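Local structure of tyrosine specific protein phosphatase (Trypanosoma cruzi, 4AZ1) at residues 235-240 against 261-266; 254-259 against 278-283. The protein probably removes phosphate from phosphotyrosine residues of other proteins, as a member of the cysteine-based protein tyrosine phosphatase family. All coordinates share one frame; numbering follows the deposited sequence.

Contact 1: 235-240 against 261-266; sequences TLIGAY and SAMRRQ
Helix 232-247, which starts at the end of the phosphate-binding signature loop that follows strand 222-225 in the protein tyrosine phosphatase fold, meets helix 255-266 where M263 reaches the backbone of G238 and the side chain of I237. Between 235-240 and 261-266 the nearest CA atoms, those of G238 and M263, are 7.8 Å apart. M263 spans that gap with the end of its chain. Its CG is anti to its own carbonyl carbon, and a bend at chi3 (-56°) turns CE along the glycine. SD stands 3.7 Å from G238 N, a van der Waals approach to the peptide, while CE lies 4.0 Å from G238 CA. The thioether therefore rests on bare main chain at this point.

Beside it, I237 brings up its CG2 branch, 3.8 Å from M263 SD, and I237 CB lies 4.0 Å from the same sulfur. The contact is buried and apolar. I237 also packs on F90 and A92 of strand 90-93, which ties this side of the helix to the central sheet.

On the M263 side, Q266 folds back over the backbone. Its OE1 accepts from D83 N, and Q266 NE2 donates to A262 O at 3.0 Å, nearly straight (164°) but approaching from above the carbonyl plane, 56° out of it.

Contact 2: 254-259 against 278-283; sequences TTVYDV and FVIYLT
This is a buried apolar helix-helix contact in the helical side of the phosphatase domain, where V256, in the first turn of helix 255-266, packs against I280 and Y281 of helix 274-288. The valine is shared between both partners. Its chi1 (-174°, CG1 anti to the backbone N) sends CG2 to the Y281 ring and CG1 toward I280. CG2 sits over that ring, 3.9 Å from the centroid and just 12° off the normal, a CH-pi contact made squarely on the face. CG1 instead lies 3.8 Å from I280 CG2, and it also reaches the CE2 side of the tyrosine. V256 CB comes down between the two branches, 3.8 Å from Y281 CZ, so the whole isopropyl group lies on the phenol.

Y281 leaves its helix to one side, and the ring then comes in against V256. The hydroxyl hydrogen-bonds with E24 and R20 of helix 14-30, which probably helps to fix the ring, and the F9 ring stacks with that of Y281.

Both segments also hold a side-chain bond of their own. T254, just ahead of the helix, donates through OG1 to D258 OD2 at 2.6 Å, on the syn side of the carboxylate though 34° out of its plane, and T283 OG1 turns back to I280 O.

Around this pair, helix 14-30 packs on Y257 and F278, helix 232-247 receives V259, V279, I280 and T283, and helix 293-299 lies against F278 and L282.

Contacts 1 and 2 lie about 9 Å apart between centres and share helix 255-266, whose first turn serves contact 2 and whose last turns serve contact 1. Along the chain the segments alternate: 235-240, 254-259, 261-266, 278-283. Helix 255-266 thus joins helix 232-247 to helix 274-288, and those two close the triangle directly, with A239 CB 3.7 Å from T283 OG1 and T235 CG2 3.8 Å from V279 CG1. Where the two contacts meet, V259 CG1 also touches G238 CA at 3.9 Å. The three helices form one packed cluster, the first running on from the signature loop, with contact 1 nearer the chain's centre and contact 2 toward helix 14-30.

Contact 1: 235-240 against 261-266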
ATOM      1  N   THR A 235      21.267  -2.254 -15.197  1.00 29.11           N
ATOM      2  CA  THR A 235      22.206  -1.413 -15.937  1.00 29.87           C
ATOM      3  C   THR A 235      22.796  -0.314 -15.058  1.00 29.36           C
ATOM      4  O   THR A 235      24.014  -0.060 -15.076  1.00 34.52           O
ATOM      5  CB  THR A 235      21.513  -0.740 -17.139  1.00 33.10           C
ATOM      6  OG1 THR A 235      21.100  -1.740 -18.079  1.00 37.70           O
ATOM      7  CG2 THR A 235      22.446   0.256 -17.821  1.00 33.64           C
ATOM      8  N   LEU A 236      21.932   0.356 -14.303  1.00 28.06           N
ATOM      9  CA  LEU A 236      22.389   1.430 -13.436  1.00 30.30           C
ATOM     10  C   LEU A 236      23.430   0.928 -12.434  1.00 30.67           C
ATOM     11  O   LEU A 236      24.470   1.552 -12.255  1.00 34.85           O
ATOM     12  CB  LEU A 236      21.214   2.043 -12.679  1.00 27.52           C
ATOM     13  CG  LEU A 236      21.670   3.227 -11.816  1.00 34.67           C
ATOM     14  CD1 LEU A 236      22.447   4.199 -12.667  1.00 43.57           C
ATOM     15  CD2 LEU A 236      20.488   3.936 -11.197  1.00 38.16           C
ATOM     16  N   ILE A 237      23.130  -0.189 -11.772  1.00 32.14           N
ATOM     17  CA  ILE A 237      24.032  -0.736 -10.765  1.00 33.72           C
ATOM     18  C   ILE A 237      25.317  -1.243 -11.445  1.00 28.35           C
ATOM     19  O   ILE A 237      26.420  -1.044 -10.929  1.00 37.15           O
ATOM     20  CB  ILE A 237      23.346  -1.840  -9.919  1.00 34.42           C
ATOM     21  CG1 ILE A 237      22.180  -1.239  -9.125  1.00 35.10           C
ATOM     22  CG2 ILE A 237      24.342  -2.473  -8.956  1.00 32.05           C
ATOM     23  CD1 ILE A 237      21.221  -2.270  -8.507  1.00 29.23           C
ATOM     24  N   GLY A 238      25.175  -1.837 -12.627  1.00 31.90           N
ATOM     25  CA  GLY A 238      26.333  -2.315 -13.374  1.00 34.73           C
ATOM     26  C   GLY A 238      27.256  -1.191 -13.822  1.00 35.88           C
ATOM     27  O   GLY A 238      28.490  -1.298 -13.742  1.00 30.99           O
ATOM     28  N   ALA A 239      26.659  -0.106 -14.302  1.00 29.08           N
ATOM     29  CA  ALA A 239      27.431   1.053 -14.732  1.00 40.33           C
ATOM     30  C   ALA A 239      28.173   1.661 -13.545  1.00 44.10           C
ATOM     31  O   ALA A 239      29.342   2.046 -13.671  1.00 45.98           O
ATOM     32  CB  ALA A 239      26.528   2.098 -15.401  1.00 30.01           C
ATOM     33  N   TYR A 240      27.490   1.762 -12.404  1.00 36.85           N
ATOM     34  CA  TYR A 240      28.131   2.245 -11.178  1.00 34.89           C
ATOM     35  C   TYR A 240      29.363   1.399 -10.877  1.00 40.92           C
ATOM     36  O   TYR A 240      30.453   1.928 -10.632  1.00 40.03           O
ATOM     37  CB  TYR A 240      27.183   2.184  -9.978  1.00 33.48           C
ATOM     38  CG  TYR A 240      27.909   2.384  -8.654  1.00 38.24           C
ATOM     39  CD1 TYR A 240      28.222   3.662  -8.195  1.00 41.69           C
ATOM     40  CD2 TYR A 240      28.299   1.293  -7.868  1.00 36.95           C
ATOM     41  CE1 TYR A 240      28.914   3.855  -6.984  1.00 46.90           C
ATOM     42  CE2 TYR A 240      28.988   1.477  -6.658  1.00 36.03           C
ATOM     43  CZ  TYR A 240      29.286   2.762  -6.225  1.00 49.74           C
ATOM     44  OH  TYR A 240      29.955   2.946  -5.034  1.00 56.08           O
ATOM     45  N   SER A 261      27.817 -10.683 -14.248  1.00 32.71           N
ATOM     46  CA  SER A 261      27.766 -12.064 -13.793  1.00 40.52           C
ATOM     47  C   SER A 261      27.560 -12.115 -12.277  1.00 40.78           C
ATOM     48  O   SER A 261      26.737 -12.886 -11.772  1.00 49.38           O
ATOM     49  CB  SER A 261      29.043 -12.800 -14.195  1.00 48.05           C
ATOM     50  OG  SER A 261      28.735 -14.064 -14.740  1.00 65.36           O
ATOM     51  N   ALA A 262      28.286 -11.272 -11.553  1.00 33.73           N
ATOM     52  CA  ALA A 262      28.174 -11.231 -10.091  1.00 42.10           C
ATOM     53  C   ALA A 262      26.836 -10.656  -9.608  1.00 40.15           C
ATOM     54  O   ALA A 262      26.324 -11.058  -8.562  1.00 45.51           O
ATOM     55  CB  ALA A 262      29.340 -10.467  -9.486  1.00 35.93           C
ATOM     56  N   MET A 263      26.278  -9.705 -10.350  1.00 43.98           N
ATOM     57  CA  MET A 263      24.956  -9.193 -10.009  1.00 40.59           C
ATOM     58  C   MET A 263      23.923 -10.301 -10.186  1.00 40.27           C
ATOM     59  O   MET A 263      23.031 -10.468  -9.357  1.00 39.07           O
ATOM     60  CB  MET A 263      24.578  -8.006 -10.902  1.00 37.82           C
ATOM     61  CG  MET A 263      25.316  -6.715 -10.599  1.00 42.67           C
ATOM     62  SD  MET A 263      24.582  -5.319 -11.488  1.00 44.00           S
ATOM     63  CE  MET A 263      24.660  -5.924 -13.185  1.00 35.48           C
ATOM     64  N   ARG A 264      24.044 -11.048 -11.281  1.00 38.90           N
ATOM     65  CA  ARG A 264      23.118 -12.140 -11.579  1.00 40.39           C
ATOM     66  C   ARG A 264      23.086 -13.241 -10.515  1.00 32.55           C
ATOM     67  O   ARG A 264      22.049 -13.873 -10.302  1.00 50.04           O
ATOM     68  CB  ARG A 264      23.421 -12.734 -12.965  1.00 42.88           C
ATOM     69  CG  ARG A 264      22.629 -12.047 -14.043  1.00 48.73           C
ATOM     70  CD  ARG A 264      23.029 -12.403 -15.470  1.00 54.35           C
ATOM     71  NE  ARG A 264      22.137 -11.688 -16.389  1.00 57.78           N
ATOM     72  CZ  ARG A 264      21.151 -12.258 -17.073  1.00 51.04           C
ATOM     73  NH1 ARG A 264      20.959 -13.573 -16.985  1.00 49.42           N
ATOM     74  NH2 ARG A 264      20.373 -11.522 -17.864  1.00 49.40           N
ATOM     75  N   ARG A 265      24.214 -13.469  -9.846  1.00 40.65           N
ATOM     76  CA  ARG A 265      24.259 -14.468  -8.780  1.00 46.09           C
ATOM     77  C   ARG A 265      23.482 -13.986  -7.566  1.00 46.76           C
ATOM     78  O   ARG A 265      23.098 -14.783  -6.709  1.00 50.51           O
ATOM     79  CB  ARG A 265      25.702 -14.773  -8.353  1.00 51.42           C
ATOM     80  CG  ARG A 265      26.516 -15.591  -9.341  1.00 55.33           C
ATOM     81  CD  ARG A 265      27.883 -15.981  -8.749  1.00 63.66           C
ATOM     82  NE  ARG A 265      28.842 -14.870  -8.741  1.00 68.03           N
ATOM     83  CZ  ARG A 265      29.677 -14.586  -9.743  1.00 69.20           C
ATOM     84  NH1 ARG A 265      29.680 -15.320 -10.855  1.00 54.95           N
ATOM     85  NH2 ARG A 265      30.515 -13.563  -9.639  1.00 72.18           N
ATOM     86  N   GLN A 266      23.263 -12.678  -7.482  1.00 40.14           N
ATOM     87  CA  GLN A 266      22.637 -12.109  -6.291  1.00 44.53           C
ATOM     88  C   GLN A 266      21.168 -11.756  -6.526  1.00 40.13           C
ATOM     89  O   GLN A 266      20.389 -11.645  -5.584  1.00 41.21           O
ATOM     90  CB  GLN A 266      23.423 -10.883  -5.824  1.00 40.23           C
ATOM     91  CG  GLN A 266      24.850 -11.174  -5.365  1.00 51.39           C
ATOM     92  CD  GLN A 266      25.612  -9.897  -5.063  1.00 56.51           C
ATOM     93  OE1 GLN A 266      25.407  -9.268  -4.025  1.00 54.55           O
ATOM     94  NE2 GLN A 266      26.485  -9.496  -5.983  1.00 57.61           N
TER

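Contact 2: 254-259 against 278-283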
ATOM      1  N   THR A 254      37.332  -7.700 -19.103  1.00 45.70           N
ATOM      2  CA  THR A 254      36.214  -8.552 -18.703  1.00 40.82           C
ATOM      3  C   THR A 254      35.330  -7.934 -17.620  1.00 37.83           C
ATOM      4  O   THR A 254      34.360  -8.559 -17.173  1.00 38.05           O
ATOM      5  CB  THR A 254      36.712  -9.927 -18.194  1.00 46.61           C
ATOM      6  OG1 THR A 254      37.522  -9.742 -17.024  1.00 49.81           O
ATOM      7  CG2 THR A 254      37.526 -10.648 -19.267  1.00 49.33           C
ATOM      8  N   THR A 255      35.659  -6.714 -17.197  1.00 42.64           N
ATOM      9  CA  THR A 255      34.918  -6.042 -16.120  1.00 38.73           C
ATOM     10  C   THR A 255      33.395  -6.033 -16.291  1.00 37.43           C
ATOM     11  O   THR A 255      32.668  -6.339 -15.337  1.00 37.35           O
ATOM     12  CB  THR A 255      35.386  -4.587 -15.917  1.00 40.71           C
ATOM     13  OG1 THR A 255      36.768  -4.572 -15.571  1.00 44.53           O
ATOM     14  CG2 THR A 255      34.598  -3.910 -14.804  1.00 43.01           C
ATOM     15  N   VAL A 256      32.899  -5.696 -17.481  1.00 38.58           N
ATOM     16  CA  VAL A 256      31.441  -5.595 -17.643  1.00 35.92           C
ATOM     17  C   VAL A 256      30.765  -6.952 -17.513  1.00 34.84           C
ATOM     18  O   VAL A 256      29.769  -7.100 -16.792  1.00 33.33           O
ATOM     19  CB  VAL A 256      31.018  -4.956 -18.980  1.00 31.83           C
ATOM     20  CG1 VAL A 256      29.499  -4.753 -18.995  1.00 30.52           C
ATOM     21  CG2 VAL A 256      31.694  -3.611 -19.165  1.00 31.80           C
ATOM     22  N   TYR A 257      31.304  -7.937 -18.220  1.00 36.46           N
ATOM     23  CA  TYR A 257      30.823  -9.296 -18.092  1.00 36.35           C
ATOM     24  C   TYR A 257      30.913  -9.760 -16.626  1.00 34.44           C
ATOM     25  O   TYR A 257      29.939 -10.281 -16.077  1.00 41.07           O
ATOM     26  CB  TYR A 257      31.604 -10.240 -19.021  1.00 34.73           C
ATOM     27  CG  TYR A 257      30.996 -11.617 -19.074  1.00 45.51           C
ATOM     28  CD1 TYR A 257      29.925 -11.883 -19.910  1.00 41.11           C
ATOM     29  CD2 TYR A 257      31.478 -12.651 -18.272  1.00 52.99           C
ATOM     30  CE1 TYR A 257      29.346 -13.138 -19.955  1.00 39.49           C
ATOM     31  CE2 TYR A 257      30.906 -13.917 -18.317  1.00 52.93           C
ATOM     32  CZ  TYR A 257      29.834 -14.143 -19.157  1.00 46.95           C
ATOM     33  OH  TYR A 257      29.248 -15.382 -19.214  1.00 51.26           O
ATOM     34  N   ASP A 258      32.064  -9.555 -15.984  1.00 35.25           N
ATOM     35  CA  ASP A 258      32.250 -10.019 -14.605  1.00 43.95           C
ATOM     36  C   ASP A 258      31.268  -9.370 -13.615  1.00 51.11           C
ATOM     37  O   ASP A 258      30.683 -10.044 -12.760  1.00 44.03           O
ATOM     38  CB  ASP A 258      33.686  -9.779 -14.158  1.00 46.82           C
ATOM     39  CG  ASP A 258      34.676 -10.665 -14.898  1.00 52.48           C
ATOM     40  OD1 ASP A 258      34.284 -11.772 -15.326  1.00 54.16           O
ATOM     41  OD2 ASP A 258      35.847 -10.255 -15.049  1.00 58.85           O
ATOM     42  N   VAL A 259      31.099  -8.060 -13.744  1.00 37.45           N
ATOM     43  CA  VAL A 259      30.180  -7.307 -12.908  1.00 35.83           C
ATOM     44  C   VAL A 259      28.743  -7.797 -13.071  1.00 36.84           C
ATOM     45  O   VAL A 259      28.042  -8.029 -12.082  1.00 38.54           O
ATOM     46  CB  VAL A 259      30.246  -5.810 -13.247  1.00 40.85           C
ATOM     47  CG1 VAL A 259      28.968  -5.099 -12.833  1.00 40.42           C
ATOM     48  CG2 VAL A 259      31.455  -5.183 -12.568  1.00 41.79           C
ATOM     49  N   PHE A 278      24.361  -3.477 -23.274  1.00 28.07           N
ATOM     50  CA  PHE A 278      25.088  -2.553 -24.134  1.00 27.47           C
ATOM     51  C   PHE A 278      25.295  -1.188 -23.461  1.00 26.92           C
ATOM     52  O   PHE A 278      26.398  -0.629 -23.520  1.00 31.47           O
ATOM     53  CB  PHE A 278      24.337  -2.389 -25.446  1.00 28.75           C
ATOM     54  CG  PHE A 278      25.232  -2.306 -26.629  1.00 38.00           C
ATOM     55  CD1 PHE A 278      26.371  -1.499 -26.597  1.00 42.10           C
ATOM     56  CD2 PHE A 278      24.962  -3.048 -27.772  1.00 41.82           C
ATOM     57  CE1 PHE A 278      27.220  -1.424 -27.702  1.00 56.93           C
ATOM     58  CE2 PHE A 278      25.809  -2.986 -28.884  1.00 46.14           C
ATOM     59  CZ  PHE A 278      26.939  -2.171 -28.848  1.00 52.67           C
ATOM     60  N   VAL A 279      24.259  -0.665 -22.798  1.00 31.41           N
ATOM     61  CA  VAL A 279      24.367   0.655 -22.156  1.00 28.15           C
ATOM     62  C   VAL A 279      25.550   0.737 -21.164  1.00 29.54           C
ATOM     63  O   VAL A 279      26.194   1.783 -21.054  1.00 36.11           O
ATOM     64  CB  VAL A 279      23.021   1.117 -21.508  1.00 31.08           C
ATOM     65  CG1 VAL A 279      23.194   2.462 -20.770  1.00 30.64           C
ATOM     66  CG2 VAL A 279      21.942   1.275 -22.572  1.00 27.48           C
ATOM     67  N   ILE A 280      25.873  -0.361 -20.477  1.00 26.96           N
ATOM     68  CA  ILE A 280      27.015  -0.308 -19.566  1.00 34.35           C
ATOM     69  C   ILE A 280      28.309  -0.011 -20.337  1.00 33.90           C
ATOM     70  O   ILE A 280      29.086   0.836 -19.911  1.00 30.73           O
ATOM     71  CB  ILE A 280      27.173  -1.574 -18.694  1.00 35.83           C
ATOM     72  CG1 ILE A 280      25.871  -1.879 -17.949  1.00 26.89           C
ATOM     73  CG2 ILE A 280      28.344  -1.403 -17.690  1.00 34.19           C
ATOM     74  CD1 ILE A 280      25.827  -3.283 -17.360  1.00 31.65           C
ATOM     75  N   TYR A 281      28.532  -0.668 -21.474  1.00 31.24           N
ATOM     76  CA  TYR A 281      29.691  -0.323 -22.307  1.00 34.55           C
ATOM     77  C   TYR A 281      29.654   1.135 -22.779  1.00 28.94           C
ATOM     78  O   TYR A 281      30.693   1.801 -22.834  1.00 38.32           O
ATOM     79  CB  TYR A 281      29.803  -1.249 -23.524  1.00 35.81           C
ATOM     80  CG  TYR A 281      30.447  -2.592 -23.239  1.00 34.32           C
ATOM     81  CD1 TYR A 281      31.823  -2.732 -23.238  1.00 36.20           C
ATOM     82  CD2 TYR A 281      29.672  -3.723 -22.990  1.00 32.83           C
ATOM     83  CE1 TYR A 281      32.423  -3.967 -22.980  1.00 37.37           C
ATOM     84  CE2 TYR A 281      30.254  -4.948 -22.733  1.00 32.71           C
ATOM     85  CZ  TYR A 281      31.636  -5.067 -22.737  1.00 34.08           C
ATOM     86  OH  TYR A 281      32.227  -6.298 -22.487  1.00 39.82           O
ATOM     87  N   LEU A 282      28.468   1.612 -23.155  1.00 31.99           N
ATOM     88  CA  LEU A 282      28.308   2.988 -23.635  1.00 32.49           C
ATOM     89  C   LEU A 282      28.667   4.016 -22.561  1.00 34.12           C
ATOM     90  O   LEU A 282      29.276   5.043 -22.858  1.00 36.65           O
ATOM     91  CB  LEU A 282      26.869   3.238 -24.102  1.00 28.98           C
ATOM     92  CG  LEU A 282      26.444   2.369 -25.280  1.00 33.54           C
ATOM     93  CD1 LEU A 282      24.993   2.657 -25.702  1.00 34.90           C
ATOM     94  CD2 LEU A 282      27.406   2.561 -26.435  1.00 33.33           C
ATOM     95  N   THR A 283      28.278   3.755 -21.317  1.00 29.32           N
ATOM     96  CA  THR A 283      28.628   4.697 -20.252  1.00 40.05           C
ATOM     97  C   THR A 283      30.144   4.711 -20.037  1.00 45.17           C
ATOM     98  O   THR A 283      30.721   5.757 -19.742  1.00 40.08           O
ATOM     99  CB  THR A 283      27.893   4.412 -18.911  1.00 47.64           C
ATOM    100  OG1 THR A 283      28.479   3.281 -18.256  1.00 57.37           O
ATOM    101  CG2 THR A 283      26.434   4.143 -19.152  1.00 30.54           C
TER